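Local coordinates for protein UDP-N-acetylglucosamine 3-dehydrogenase (Acidithiobacillus ferrooxidans, PDB 7BVJ) that catalyses the NAD(+)-dependent oxidation of the glucosamine 3-position of UDP-GlcNAc to a ketone, a step in making the diamino sugar of some lipid A, at residues G133-P137 and W226-Y230; N238-H244 and R257-L263. One frame throughout, in Å; residues are numbered along the deposited sequence. Where two conformers were deposited one is given.

Contact 1 (G133-P137 and W226-Y230). With F8U ((2R,3R)-2,3-bis(oxidanyl)butane-1,4-disulfonic acid), chain F.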
loop_
_atom_site.group_PDB
_atom_site.type_symbol
_atom_site.label_atom_id
_atom_site.label_comp_id
_atom_site.label_asym_id
_atom_site.label_seq_id
_atom_site.Cartn_x
_atom_site.Cartn_y
_atom_site.Cartn_z
ATOM N N GLY A 133 -17.593 -3.790 11.213
ATOM C CA GLY A 133 -18.553 -2.724 10.956
ATOM C C GLY A 133 -18.710 -1.691 12.063
ATOM O O GLY A 133 -19.830 -1.373 12.475
ATOM N N PHE A 134 -17.591 -1.149 12.553
ATOM C CA PHE A 134 -17.616 -0.152 13.615
ATOM C C PHE A 134 -17.929 1.257 13.125
ATOM O O PHE A 134 -18.132 2.149 13.948
ATOM C CB PHE A 134 -16.279 -0.148 14.351
ATOM C CG PHE A 134 -16.058 -1.365 15.181
ATOM C CD1 PHE A 134 -17.136 -2.140 15.587
ATOM C CD2 PHE A 134 -14.791 -1.741 15.563
ATOM C CE1 PHE A 134 -16.950 -3.266 16.358
ATOM C CE2 PHE A 134 -14.600 -2.880 16.335
ATOM C CZ PHE A 134 -15.680 -3.636 16.735
ATOM N N GLY A 135 -18.013 1.484 11.830
ATOM C CA GLY A 135 -18.172 2.837 11.342
ATOM C C GLY A 135 -16.837 3.554 11.252
ATOM O O GLY A 135 -15.772 3.025 11.581
ATOM N N ALA A 136 -16.910 4.790 10.778
ATOM C CA ALA A 136 -15.726 5.621 10.659
ATOM C C ALA A 136 -15.135 5.910 12.035
ATOM O O ALA A 136 -15.843 6.422 12.918
ATOM C CB ALA A 136 -16.070 6.938 9.953
ATOM N N PRO A 137 -13.857 5.608 12.264
ATOM C CA PRO A 137 -13.223 6.036 13.515
ATOM C C PRO A 137 -13.250 7.547 13.638
ATOM O O PRO A 137 -13.271 8.269 12.639
ATOM C CB PRO A 137 -11.785 5.524 13.387
ATOM C CG PRO A 137 -11.610 5.208 11.933
ATOM C CD PRO A 137 -12.944 4.808 11.431
ATOM N N TRP A 226 -13.076 5.033 18.295
ATOM C CA TRP A 226 -14.475 5.320 18.030
ATOM C C TRP A 226 -15.098 5.866 19.306
ATOM O O TRP A 226 -14.465 5.918 20.362
ATOM C CB TRP A 226 -15.229 4.069 17.566
ATOM C CG TRP A 226 -14.770 3.476 16.263
ATOM C CD1 TRP A 226 -15.323 3.681 15.030
ATOM C CD2 TRP A 226 -13.691 2.556 16.068
ATOM N NE1 TRP A 226 -14.645 2.964 14.083
ATOM C CE2 TRP A 226 -13.640 2.259 14.692
ATOM C CE3 TRP A 226 -12.749 1.968 16.923
ATOM C CZ2 TRP A 226 -12.691 1.390 14.148
ATOM C CZ3 TRP A 226 -11.821 1.111 16.391
ATOM C CH2 TRP A 226 -11.800 0.814 15.010
ATOM N N GLN A 227 -16.370 6.258 19.211
ATOM C CA GLN A 227 -17.071 6.786 20.377
ATOM C C GLN A 227 -17.201 5.759 21.496
ATOM O O GLN A 227 -17.332 6.138 22.664
ATOM C CB GLN A 227 -18.455 7.275 19.959
ATOM C CG GLN A 227 -19.060 8.291 20.887
ATOM C CD GLN A 227 -19.798 9.371 20.132
ATOM O OE1 GLN A 227 -19.633 9.519 18.915
ATOM N NE2 GLN A 227 -20.611 10.141 20.846
ATOM N N ASP A 228 -17.167 4.466 21.178
ATOM C CA ASP A 228 -17.375 3.454 22.203
ATOM C C ASP A 228 -16.345 2.337 22.169
ATOM O O ASP A 228 -16.540 1.327 22.856
ATOM C CB ASP A 228 -18.778 2.856 22.079
ATOM C CG ASP A 228 -19.855 3.839 22.462
ATOM O OD1 ASP A 228 -19.771 4.401 23.583
ATOM O OD2 ASP A 228 -20.773 4.057 21.636
ATOM N N ARG A 229 -15.256 2.488 21.412
ATOM C CA ARG A 229 -14.282 1.415 21.258
ATOM C C ARG A 229 -12.884 1.991 21.122
ATOM O O ARG A 229 -12.698 3.137 20.703
ATOM C CB ARG A 229 -14.563 0.540 20.032
ATOM C CG ARG A 229 -15.516 -0.585 20.287
ATOM C CD ARG A 229 -16.293 -0.967 19.048
ATOM N NE ARG A 229 -17.704 -1.217 19.369
ATOM C CZ ARG A 229 -18.141 -2.192 20.170
ATOM N NH1 ARG A 229 -17.288 -3.036 20.749
ATOM N NH2 ARG A 229 -19.444 -2.322 20.402
ATOM N N TYR A 230 -11.902 1.162 21.459
ATOM C CA TYR A 230 -10.501 1.480 21.211
ATOM C C TYR A 230 -9.819 0.249 20.636
ATOM O O TYR A 230 -9.791 -0.799 21.282
ATOM C CB TYR A 230 -9.834 1.947 22.501
ATOM C CG TYR A 230 -8.327 1.831 22.607
ATOM C CD1 TYR A 230 -7.741 0.731 23.224
ATOM C CD2 TYR A 230 -7.496 2.854 22.166
ATOM C CE1 TYR A 230 -6.368 0.629 23.364
ATOM C CE2 TYR A 230 -6.116 2.766 22.304
ATOM C CZ TYR A 230 -5.556 1.652 22.907
ATOM O OH TYR A 230 -4.190 1.552 23.055
HETATM C C01 F8U F . 0.148 4.422 23.791
HETATM C C02 F8U F . 0.910 3.309 24.521
HETATM C C03 F8U F . 0.502 1.854 24.295
HETATM C C04 F8U F . -0.905 1.588 23.795
HETATM O O06 F8U F . -0.483 -1.144 24.420
HETATM O O07 F8U F . -2.654 -0.514 24.063
HETATM O O08 F8U F . -0.992 -0.603 22.251
HETATM O O09 F8U F . 0.615 1.210 25.510
HETATM O O10 F8U F . 2.233 3.343 24.104
HETATM O O12 F8U F . -1.446 6.056 25.438
HETATM O O13 F8U F . -2.528 5.231 23.618
HETATM O O14 F8U F . -1.856 3.600 25.331
HETATM S S05 F8U F . -1.280 -0.192 23.608
HETATM S S11 F8U F . -1.447 4.835 24.584
#
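P137 and W226 bring their backbones closest, CA to CA 4.7 Å, where the loop 133-137 passes the turn that leads into strand 229-234. The W226 indole is sandwiched: F134 CB sits over one face, 3.8 Å from the centre of the five-membered ring, while P137 lays CA and CB over the opposite face. At the indole edge W226 NE1 donates to G135 O (2.7 Å, 160° at the hydrogen); the oxygen lies in the indole plane, yet the nitrogen stands well above the carbonyl plane. This pins the connection between helix 124-132 and strand 139-147 of the Gfo/Idh/MocA C-terminal domain to the turn between the neighbouring strands 219-225 and 229-234. Replacing W226 by an alanine is likely to open a gap between F134 and P137 and leave G135 O without this donor. With CG anti to its carbonyl carbon (chi1 -70°), F134 turns its ring edge toward the tryptophan's six-membered face in a T-shaped pair, planes at 76°. R229 then crosses the phenylalanine ring, R229 CD 3.5 Å from the F134 ring centre and the guanidinium nearly parallel to the ring. Farther along, Y230 OH donates to O07 of the bound disulfonate F8U (2.8 Å), also hydrogen-bonded by S232 OG.

Contact 2 (N238-H244 and R257-L263)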
loop_
_atom_site.group_PDB
_atom_site.type_symbol
_atom_site.label_atom_id
_atom_site.label_comp_id
_atom_site.label_asym_id
_atom_site.label_seq_id
_atom_site.Cartn_x
_atom_site.Cartn_y
_atom_site.Cartn_z
ATOM N N ASN A 238 1.358 -8.753 14.426
ATOM C CA ASN A 238 0.057 -9.264 13.988
ATOM C C ASN A 238 -0.905 -9.475 15.163
ATOM O O ASN A 238 -1.562 -10.518 15.275
ATOM C CB ASN A 238 0.224 -10.552 13.168
ATOM C CG ASN A 238 -0.976 -10.843 12.263
ATOM O OD1 ASN A 238 -1.381 -10.008 11.453
ATOM N ND2 ASN A 238 -1.543 -12.037 12.399
ATOM N N THR A 239 -1.014 -8.458 16.030
ATOM C CA THR A 239 -1.934 -8.528 17.162
ATOM C C THR A 239 -2.947 -7.393 17.133
ATOM O O THR A 239 -2.649 -6.283 16.686
ATOM C CB THR A 239 -1.199 -8.490 18.513
ATOM O OG1 THR A 239 -0.520 -7.239 18.663
ATOM C CG2 THR A 239 -0.193 -9.639 18.621
ATOM N N LEU A 240 -4.147 -7.674 17.656
ATOM C CA LEU A 240 -5.228 -6.697 17.698
ATOM C C LEU A 240 -5.957 -6.778 19.035
ATOM O O LEU A 240 -6.320 -7.869 19.485
ATOM C CB LEU A 240 -6.208 -6.911 16.534
ATOM C CG LEU A 240 -7.623 -6.334 16.645
ATOM C CD1 LEU A 240 -7.601 -4.821 16.665
ATOM C CD2 LEU A 240 -8.455 -6.821 15.496
ATOM N N HIS A 241 -6.168 -5.625 19.666
ATOM C CA HIS A 241 -6.875 -5.540 20.940
ATOM C C HIS A 241 -7.977 -4.501 20.838
ATOM O O HIS A 241 -7.738 -3.396 20.352
ATOM C CB HIS A 241 -5.930 -5.175 22.082
ATOM C CG HIS A 241 -5.068 -6.309 22.516
ATOM N ND1 HIS A 241 -5.409 -7.144 23.558
ATOM C CD2 HIS A 241 -3.900 -6.780 22.020
ATOM C CE1 HIS A 241 -4.471 -8.065 23.704
ATOM N NE2 HIS A 241 -3.550 -7.873 22.778
ATOM N N ILE A 242 -9.170 -4.852 21.309
ATOM C CA ILE A 242 -10.336 -3.980 21.241
ATOM C C ILE A 242 -10.875 -3.804 22.648
ATOM O O ILE A 242 -11.213 -4.787 23.317
ATOM C CB ILE A 242 -11.417 -4.546 20.310
ATOM C CG1 ILE A 242 -10.837 -4.767 18.918
ATOM C CG2 ILE A 242 -12.625 -3.626 20.252
ATOM C CD1 ILE A 242 -11.797 -5.464 17.966
ATOM N N TYR A 243 -10.953 -2.561 23.100
ATOM C CA TYR A 243 -11.471 -2.243 24.419
ATOM C C TYR A 243 -12.864 -1.654 24.257
ATOM O O TYR A 243 -13.071 -0.774 23.411
ATOM C CB TYR A 243 -10.569 -1.256 25.173
ATOM C CG TYR A 243 -9.134 -1.701 25.439
ATOM C CD1 TYR A 243 -8.585 -2.815 24.801
ATOM C CD2 TYR A 243 -8.320 -0.992 26.322
ATOM C CE1 TYR A 243 -7.274 -3.211 25.029
ATOM C CE2 TYR A 243 -7.001 -1.387 26.564
ATOM C CZ TYR A 243 -6.488 -2.502 25.914
ATOM O OH TYR A 243 -5.190 -2.919 26.134
ATOM N N HIS A 244 -13.790 -2.132 25.078
ATOM C CA HIS A 244 -15.132 -1.503 25.153
ATOM C C HIS A 244 -15.487 -1.343 26.630
ATOM O O HIS A 244 -14.976 -2.098 27.432
ATOM C CB HIS A 244 -16.195 -2.243 24.341
ATOM C CG HIS A 244 -15.970 -3.705 24.262
ATOM N ND1 HIS A 244 -15.699 -4.336 23.072
ATOM C CD2 HIS A 244 -15.968 -4.652 25.218
ATOM C CE1 HIS A 244 -15.510 -5.613 23.299
ATOM N NE2 HIS A 244 -15.685 -5.833 24.610
ATOM N N ARG A 257 -13.377 -3.615 29.143
ATOM C CA ARG A 257 -13.030 -4.976 28.773
ATOM C C ARG A 257 -12.097 -4.935 27.573
ATOM O O ARG A 257 -12.391 -4.270 26.566
ATOM C CB ARG A 257 -14.278 -5.798 28.438
ATOM C CG ARG A 257 -15.007 -6.340 29.646
ATOM C CD ARG A 257 -14.041 -6.761 30.750
ATOM N NE ARG A 257 -13.484 -8.095 30.538
ATOM C CZ ARG A 257 -12.191 -8.345 30.346
ATOM N NH1 ARG A 257 -11.307 -7.347 30.332
ATOM N NH2 ARG A 257 -11.783 -9.598 30.168
ATOM N N ASP A 258 -10.975 -5.636 27.701
ATOM C CA ASP A 258 -9.989 -5.770 26.643
ATOM C C ASP A 258 -10.170 -7.138 26.006
ATOM O O ASP A 258 -10.006 -8.163 26.673
ATOM C CB ASP A 258 -8.579 -5.596 27.206
ATOM C CG ASP A 258 -7.511 -6.216 26.338
ATOM O OD1 ASP A 258 -6.531 -6.739 26.904
ATOM O OD2 ASP A 258 -7.635 -6.173 25.096
ATOM N N GLU A 259 -10.541 -7.152 24.731
ATOM C CA GLU A 259 -10.685 -8.377 23.959
ATOM C C GLU A 259 -9.480 -8.500 23.034
ATOM O O GLU A 259 -9.279 -7.664 22.146
ATOM C CB GLU A 259 -11.982 -8.375 23.164
ATOM C CG GLU A 259 -11.947 -9.361 22.015
ATOM C CD GLU A 259 -13.133 -9.228 21.103
ATOM O OE1 GLU A 259 -13.635 -10.283 20.661
ATOM O OE2 GLU A 259 -13.567 -8.077 20.842
ATOM N N ALA A 260 -8.685 -9.520 23.310
ATOM C CA ALA A 260 -7.504 -9.877 22.506
ATOM C C ALA A 260 -8.020 -10.641 21.293
ATOM O O ALA A 260 -8.556 -11.701 21.472
ATOM C CB ALA A 260 -6.545 -10.676 23.348
ATOM N N VAL A 261 -7.897 -10.061 20.113
ATOM C CA VAL A 261 -8.478 -10.662 18.880
ATOM C C VAL A 261 -7.540 -11.699 18.287
ATOM O O VAL A 261 -6.392 -11.434 18.016
ATOM C CB VAL A 261 -8.935 -9.637 17.833
ATOM C CG1 VAL A 261 -9.470 -10.304 16.596
ATOM C CG2 VAL A 261 -9.982 -8.736 18.390
ATOM N N ASP A 262 -8.083 -12.889 18.065
ATOM C CA ASP A 262 -7.275 -13.990 17.509
ATOM C C ASP A 262 -7.110 -13.802 15.996
ATOM O O ASP A 262 -7.968 -14.127 15.208
ATOM C CB ASP A 262 -7.751 -15.355 17.983
ATOM C CG ASP A 262 -7.311 -15.744 19.379
ATOM O OD1 ASP A 262 -6.272 -15.259 19.836
ATOM O OD2 ASP A 262 -8.024 -16.536 19.985
ATOM N N LEU A 263 -5.966 -13.281 15.636
ATOM C CA LEU A 263 -5.644 -13.026 14.199
ATOM C C LEU A 263 -4.805 -14.149 13.590
ATOM O O LEU A 263 -3.818 -14.529 14.156
ATOM C CB LEU A 263 -4.884 -11.712 13.977
ATOM C CG LEU A 263 -5.546 -10.381 14.314
ATOM C CD1 LEU A 263 -4.585 -9.240 14.062
ATOM C CD2 LEU A 263 -6.822 -10.177 13.551
HETATM O O HOH W 1 -3.685 -12.043 16.757
HETATM O O HOH W 2 -1.213 -14.239 14.303
HETATM O O HOH W 3 -4.080 -10.332 18.755
#
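I242 and E259 exchange two backbone hydrogen bonds, I242 N to E259 O at 2.9 Å and E259 N to I242 O at 2.8 Å, between antiparallel strands whose axes close to 4.6 Å. H244 and R257 form another such pair. V261 N gives one more to L240 O, and beyond it the strands part enough for water to step in. One water accepts from L240 N and lies against V261 O, a second accepts from L263 N and sits beside N238 O, and a third passes from N238 ND2 to L263 O.

These strands form the hairpin that ends the large mixed sheet, with 256-261 its outermost strand within the chain. At the start of 239-245, N238 and T239 both face D234 in a G1 beta bulge.

The face bearing H241, Y243, D258 and A260 carries a histidine-carboxylate bond. H241 ND1 donates to the syn lone pair of D258 OD2 (2.9 Å, 157°), which lies in the imidazole plane although ring and carboxylate are turned 41° apart. D258 has CG anti to its own N (chi1 158°), which swings the carboxylate across to strand 239-244. Nonpolar touches flank it: D258 CB rests over the Y243 ring, and A260 CB comes within 3.4 Å of H241 CE1.

On the other face, shared with H244, R257 and E259, the apolar contacts are made by L240, I242 and V261. L240 and V261 run side by side, L240 CD2 to V261 CB 3.7 Å, and I242 CD1 reaches V261 CG2. L263 CD1 approaches L240 CB at 3.8 Å, and Y128 and A125 of helix 124-132 pack against this row.

Overall arrangement
Contact 1 closes before contact 2 opens along the chain, and their centres lie about 14 Å apart on the same side of the chain's centre. Both reach the mixed sheet that follows the NAD-binding Rossmann domain: strand 229-234 leaves contact 1 and pairs with strand 239-245 of contact 2, Y230 O lying 2.8 Å from Y243 N. The rings of Y230 and Y243 also meet edge to face, close to the bound F8U. Helix 124-132 links them again: the loop of contact 1 follows it, while side chains of the helix pack on the hairpin of contact 2. That hairpin forms the edge of the sheet, and both contacts lie away from the NAD site.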